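Local coordinates for protein 432aa long hypothetical deoxyribodipyrimidine photolyase (Sulfolobus tokodaii, PDB 2E0I) that probably repairs ultraviolet-damaged DNA by splitting cyclobutane pyrimidine dimers with light, carrying one FAD for catalysis and apparently a second as a light-harvesting antenna, at residues W368-K382 against V391-K403. Numbering follows the deposited sequence.
Sequences WKQQEKFDPEAKFIK and VPPSIIHSIYKTK
One face of the His397 imidazole lies against Glu372, whose CA makes a CH-pi contact 4.0 Å from the ring centroid with CG also over the ring, while Gln371 and the carbonyls of Asp375 and Pro376 meet its edge. Trp368 takes Tyr400 over one face: an edge-to-face pair with planes 69° apart, CD2 of Tyr400 reaching 3.6 Å from CD2 of Trp368. The far edge of the indole meets Ile399 CG2, and Tyr291 and Trp414 add further rings around it. All this belongs to the helical FAD-binding domain of the photolyase fold, at its periphery, where helices 367-374 and 379-384, joined by a type I turn from Asp375 to Ala378, pack against the short helix 393-396 and the chain after it.

His397 is held at both nitrogens. Its NE2 gives a proton to Pro376 O at 3.1 Å, almost within the ring plane though well above the plane of that carbonyl; ND1 accepts from the NE2 of Gln371 along a nearly straight bond (174°). The same amide nitrogen makes a more bent bond to Ile396 O. Gln371 stretches out fully from a CG anti to its backbone N (chi1 173°), and its OE1 is taken by Ile293 N, which fixes the flip of the amide and directs NE2 across the contact.

Beyond the histidine, toward Pro393, the packing is apolar: Ala378 CB touches both Pro393 CB and Ile396 CD1, and Ile381 CD1 rests 4.0 Å from Ile396 CG2. At the far end Lys382 bends at its last torsion and its ammonium also serves Lys389 O; across the contact, NZ meets Val391 O at 2.9 Å.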
loop_
_atom_site.group_PDB
_atom_site.type_symbol
_atom_site.label_atom_id
_atom_site.label_comp_id
_atom_site.label_asym_id
_atom_site.label_seq_id
_atom_site.Cartn_x
_atom_site.Cartn_y
_atom_site.Cartn_z
ATOM N N TRP A 368 1.199 26.993 2.056
ATOM C CA TRP A 368 1.662 27.737 3.214
ATOM C C TRP A 368 0.718 27.669 4.401
ATOM O O TRP A 368 1.161 27.534 5.537
ATOM C CB TRP A 368 1.929 29.182 2.811
ATOM C CG TRP A 368 2.795 29.248 1.608
ATOM C CD1 TRP A 368 2.386 29.422 0.324
ATOM C CD2 TRP A 368 4.214 29.009 1.553
ATOM N NE1 TRP A 368 3.454 29.301 -0.534
ATOM C CE2 TRP A 368 4.588 29.047 0.192
ATOM C CE3 TRP A 368 5.201 28.765 2.522
ATOM C CZ2 TRP A 368 5.910 28.846 -0.232
ATOM C CZ3 TRP A 368 6.520 28.565 2.102
ATOM C CH2 TRP A 368 6.857 28.607 0.734
ATOM N N LYS A 369 -0.578 27.763 4.145
ATOM C CA LYS A 369 -1.548 27.688 5.227
ATOM C C LYS A 369 -1.476 26.310 5.864
ATOM O O LYS A 369 -1.407 26.170 7.086
ATOM C CB LYS A 369 -2.962 27.953 4.699
ATOM C CG LYS A 369 -3.395 29.397 4.852
ATOM C CD LYS A 369 -4.741 29.671 4.213
ATOM C CE LYS A 369 -5.328 30.983 4.740
ATOM N NZ LYS A 369 -4.333 32.110 4.749
ATOM N N GLN A 370 -1.477 25.298 5.009
ATOM C CA GLN A 370 -1.414 23.909 5.426
ATOM C C GLN A 370 -0.142 23.669 6.242
ATOM O O GLN A 370 -0.186 23.132 7.351
ATOM C CB GLN A 370 -1.413 23.019 4.179
ATOM C CG GLN A 370 -2.056 21.666 4.371
ATOM C CD GLN A 370 -3.554 21.761 4.471
ATOM O OE1 GLN A 370 -4.240 20.770 4.717
ATOM N NE2 GLN A 370 -4.076 22.961 4.276
ATOM N N GLN A 371 0.988 24.075 5.675
ATOM C CA GLN A 371 2.287 23.925 6.315
ATOM C C GLN A 371 2.295 24.507 7.721
ATOM O O GLN A 371 2.807 23.892 8.660
ATOM C CB GLN A 371 3.366 24.625 5.482
ATOM C CG GLN A 371 4.730 24.659 6.146
ATOM C CD GLN A 371 5.781 25.346 5.299
ATOM O OE1 GLN A 371 6.094 24.902 4.198
ATOM N NE2 GLN A 371 6.334 26.436 5.813
ATOM N N GLU A 372 1.716 25.695 7.856
ATOM C CA GLU A 372 1.683 26.397 9.130
ATOM C C GLU A 372 0.722 25.820 10.157
ATOM O O GLU A 372 0.927 25.983 11.358
ATOM C CB GLU A 372 1.361 27.868 8.892
ATOM C CG GLU A 372 1.430 28.713 10.140
ATOM C CD GLU A 372 1.591 30.183 9.825
ATOM O OE1 GLU A 372 2.609 30.536 9.188
ATOM O OE2 GLU A 372 0.709 30.983 10.211
ATOM N N LYS A 373 -0.320 25.144 9.694
ATOM C CA LYS A 373 -1.284 24.565 10.615
ATOM C C LYS A 373 -0.844 23.227 11.192
ATOM O O LYS A 373 -0.995 22.991 12.396
ATOM C CB LYS A 373 -2.638 24.382 9.935
ATOM C CG LYS A 373 -3.653 23.724 10.845
ATOM C CD LYS A 373 -5.007 23.580 10.193
ATOM C CE LYS A 373 -6.002 23.017 11.194
ATOM N NZ LYS A 373 -7.361 22.919 10.603
ATOM N N PHE A 374 -0.297 22.360 10.338
ATOM C CA PHE A 374 0.118 21.029 10.765
ATOM C C PHE A 374 1.555 20.855 11.198
ATOM O O PHE A 374 1.953 19.757 11.575
ATOM C CB PHE A 374 -0.235 20.018 9.684
ATOM C CG PHE A 374 -1.701 19.924 9.428
ATOM C CD1 PHE A 374 -2.568 19.520 10.442
ATOM C CD2 PHE A 374 -2.234 20.289 8.196
ATOM C CE1 PHE A 374 -3.944 19.485 10.233
ATOM C CE2 PHE A 374 -3.614 20.258 7.976
ATOM C CZ PHE A 374 -4.470 19.856 8.996
ATOM N N ASP A 375 2.335 21.927 11.145
ATOM C CA ASP A 375 3.721 21.885 11.593
ATOM C C ASP A 375 4.065 23.294 12.066
ATOM O O ASP A 375 4.995 23.926 11.563
ATOM C CB ASP A 375 4.658 21.464 10.461
ATOM C CG ASP A 375 5.991 20.919 10.978
ATOM O OD1 ASP A 375 6.966 20.894 10.190
ATOM O OD2 ASP A 375 6.060 20.505 12.164
ATOM N N PRO A 376 3.311 23.798 13.055
ATOM C CA PRO A 376 3.488 25.134 13.630
ATOM C C PRO A 376 4.904 25.459 14.105
ATOM O O PRO A 376 5.358 26.594 13.985
ATOM C CB PRO A 376 2.475 25.145 14.771
ATOM C CG PRO A 376 2.468 23.738 15.210
ATOM C CD PRO A 376 2.397 23.008 13.895
ATOM N N GLU A 377 5.598 24.464 14.637
ATOM C CA GLU A 377 6.948 24.668 15.141
ATOM C C GLU A 377 7.967 24.307 14.077
ATOM O O GLU A 377 9.169 24.427 14.297
ATOM C CB GLU A 377 7.176 23.791 16.371
ATOM C CG GLU A 377 5.913 23.504 17.176
ATOM C CD GLU A 377 5.298 24.758 17.779
ATOM O OE1 GLU A 377 5.196 25.781 17.060
ATOM O OE2 GLU A 377 4.906 24.718 18.969
ATOM N N ALA A 378 7.481 23.859 12.926
ATOM C CA ALA A 378 8.352 23.455 11.831
ATOM C C ALA A 378 9.270 22.313 12.269
ATOM O O ALA A 378 10.331 22.098 11.684
ATOM C CB ALA A 378 9.177 24.640 11.348
ATOM N N LYS A 379 8.854 21.576 13.297
ATOM C CA LYS A 379 9.647 20.455 13.787
ATOM C C LYS A 379 9.833 19.374 12.718
ATOM O O LYS A 379 10.937 18.842 12.547
ATOM C CB LYS A 379 9.000 19.842 15.036
ATOM C CG LYS A 379 9.129 20.702 16.293
ATOM C CD LYS A 379 8.728 19.926 17.557
ATOM C CE LYS A 379 8.978 20.728 18.850
ATOM N NZ LYS A 379 8.119 21.955 18.998
ATOM N N PHE A 380 8.752 19.049 12.007
ATOM C CA PHE A 380 8.801 18.042 10.948
ATOM C C PHE A 380 9.710 18.517 9.826
ATOM O O PHE A 380 10.561 17.771 9.334
ATOM C CB PHE A 380 7.409 17.781 10.371
ATOM C CG PHE A 380 7.395 16.762 9.263
ATOM C CD1 PHE A 380 7.723 15.426 9.519
ATOM C CD2 PHE A 380 7.058 17.131 7.960
ATOM C CE1 PHE A 380 7.713 14.472 8.488
ATOM C CE2 PHE A 380 7.045 16.186 6.927
ATOM C CZ PHE A 380 7.372 14.858 7.191
ATOM N N ILE A 381 9.519 19.768 9.427
ATOM C CA ILE A 381 10.314 20.363 8.372
ATOM C C ILE A 381 11.793 20.361 8.737
ATOM O O ILE A 381 12.638 19.967 7.932
ATOM C CB ILE A 381 9.840 21.796 8.096
ATOM C CG1 ILE A 381 8.450 21.747 7.461
ATOM C CG2 ILE A 381 10.818 22.510 7.194
ATOM C CD1 ILE A 381 7.804 23.089 7.254
ATOM N N LYS A 382 12.101 20.786 9.959
ATOM C CA LYS A 382 13.486 20.838 10.424
ATOM C C LYS A 382 14.116 19.450 10.514
ATOM O O LYS A 382 15.334 19.293 10.370
ATOM C CB LYS A 382 13.555 21.520 11.792
ATOM C CG LYS A 382 13.526 23.038 11.757
ATOM C CD LYS A 382 13.263 23.588 13.155
ATOM C CE LYS A 382 13.524 25.073 13.238
ATOM N NZ LYS A 382 14.974 25.332 13.056
ATOM N N VAL A 391 16.821 27.649 10.703
ATOM C CA VAL A 391 15.996 28.812 10.419
ATOM C C VAL A 391 14.814 28.763 11.388
ATOM O O VAL A 391 14.184 27.724 11.553
ATOM C CB VAL A 391 15.465 28.777 8.968
ATOM C CG1 VAL A 391 14.659 30.034 8.669
ATOM C CG2 VAL A 391 16.620 28.640 8.000
ATOM N N PRO A 392 14.511 29.882 12.062
ATOM C CA PRO A 392 13.380 29.855 12.994
ATOM C C PRO A 392 12.065 29.647 12.245
ATOM O O PRO A 392 11.870 30.180 11.149
ATOM C CB PRO A 392 13.470 31.217 13.681
ATOM C CG PRO A 392 14.043 32.090 12.602
ATOM C CD PRO A 392 15.132 31.218 12.022
ATOM N N PRO A 393 11.146 28.869 12.838
ATOM C CA PRO A 393 9.838 28.560 12.258
ATOM C C PRO A 393 9.153 29.739 11.593
ATOM O O PRO A 393 8.730 29.650 10.443
ATOM C CB PRO A 393 9.046 28.003 13.448
ATOM C CG PRO A 393 9.736 28.574 14.632
ATOM C CD PRO A 393 11.181 28.453 14.248
ATOM N N SER A 394 9.047 30.844 12.319
ATOM C CA SER A 394 8.406 32.044 11.793
ATOM C C SER A 394 8.820 32.333 10.346
ATOM O O SER A 394 7.982 32.580 9.481
ATOM C CB SER A 394 8.769 33.232 12.683
ATOM O OG SER A 394 8.225 34.435 12.177
ATOM N N ILE A 395 10.122 32.296 10.097
ATOM C CA ILE A 395 10.662 32.547 8.771
ATOM C C ILE A 395 10.305 31.421 7.808
ATOM O O ILE A 395 9.827 31.679 6.707
ATOM C CB ILE A 395 12.198 32.698 8.829
ATOM C CG1 ILE A 395 12.550 33.908 9.702
ATOM C CG2 ILE A 395 12.775 32.830 7.420
ATOM C CD1 ILE A 395 14.034 34.140 9.889
ATOM N N ILE A 396 10.542 30.178 8.223
ATOM C CA ILE A 396 10.242 29.019 7.388
ATOM C C ILE A 396 8.824 29.081 6.822
ATOM O O ILE A 396 8.608 28.753 5.655
ATOM C CB ILE A 396 10.422 27.703 8.177
ATOM C CG1 ILE A 396 11.907 27.460 8.447
ATOM C CG2 ILE A 396 9.843 26.535 7.397
ATOM C CD1 ILE A 396 12.179 26.240 9.274
ATOM N N HIS A 397 7.868 29.511 7.643
ATOM C CA HIS A 397 6.480 29.620 7.213
ATOM C C HIS A 397 6.247 30.781 6.249
ATOM O O HIS A 397 5.123 30.992 5.775
ATOM C CB HIS A 397 5.554 29.784 8.415
ATOM C CG HIS A 397 5.500 28.583 9.301
ATOM N ND1 HIS A 397 5.327 27.307 8.811
ATOM C CD2 HIS A 397 5.595 28.461 10.645
ATOM C CE1 HIS A 397 5.318 26.450 9.816
ATOM N NE2 HIS A 397 5.480 27.125 10.940
ATOM N N SER A 398 7.302 31.533 5.953
ATOM C CA SER A 398 7.191 32.671 5.046
ATOM C C SER A 398 8.429 32.714 4.185
ATOM O O SER A 398 8.707 33.720 3.537
ATOM C CB SER A 398 7.103 33.971 5.839
ATOM O OG SER A 398 6.109 33.884 6.836
ATOM N N ILE A 399 9.166 31.612 4.188
ATOM C CA ILE A 399 10.415 31.506 3.449
ATOM C C ILE A 399 10.317 31.924 1.978
ATOM O O ILE A 399 11.328 31.985 1.272
ATOM C CB ILE A 399 10.975 30.074 3.558
ATOM C CG1 ILE A 399 12.480 30.090 3.335
ATOM C CG2 ILE A 399 10.293 29.168 2.550
ATOM C CD1 ILE A 399 13.131 28.796 3.678
ATOM N N TYR A 400 9.102 32.216 1.521
ATOM C CA TYR A 400 8.899 32.651 0.142
ATOM C C TYR A 400 9.222 34.142 0.036
ATOM O O TYR A 400 9.421 34.666 -1.057
ATOM C CB TYR A 400 7.453 32.382 -0.300
ATOM C CG TYR A 400 6.400 33.023 0.577
ATOM C CD1 TYR A 400 6.122 34.386 0.484
ATOM C CD2 TYR A 400 5.694 32.269 1.513
ATOM C CE1 TYR A 400 5.167 34.984 1.301
ATOM C CE2 TYR A 400 4.738 32.858 2.338
ATOM C CZ TYR A 400 4.479 34.219 2.225
ATOM O OH TYR A 400 3.532 34.817 3.034
ATOM N N LYS A 401 9.271 34.815 1.184
ATOM C CA LYS A 401 9.590 36.239 1.252
ATOM C C LYS A 401 11.105 36.429 1.309
ATOM O O LYS A 401 11.649 37.376 0.750
ATOM C CB LYS A 401 8.958 36.861 2.496
ATOM C CG LYS A 401 7.450 36.918 2.452
ATOM C CD LYS A 401 6.879 37.537 3.712
ATOM C CE LYS A 401 5.362 37.659 3.612
ATOM N NZ LYS A 401 4.755 38.186 4.870
ATOM N N THR A 402 11.781 35.519 1.996
ATOM C CA THR A 402 13.228 35.567 2.133
ATOM C C THR A 402 13.893 34.662 1.094
ATOM O O THR A 402 13.387 34.494 -0.013
ATOM C CB THR A 402 13.647 35.124 3.554
ATOM O OG1 THR A 402 15.074 35.008 3.623
ATOM C CG2 THR A 402 13.009 33.785 3.912
ATOM N N LYS A 403 15.034 34.091 1.457
ATOM C CA LYS A 403 15.776 33.194 0.587
ATOM C C LYS A 403 17.004 32.717 1.345
ATOM O O LYS A 403 18.093 33.259 1.187
ATOM C CB LYS A 403 16.179 33.906 -0.710
ATOM C CG LYS A 403 17.318 33.241 -1.489
ATOM C CD LYS A 403 17.092 31.753 -1.743
ATOM C CE LYS A 403 18.365 31.099 -2.274
ATOM N NZ LYS A 403 18.284 29.610 -2.354
#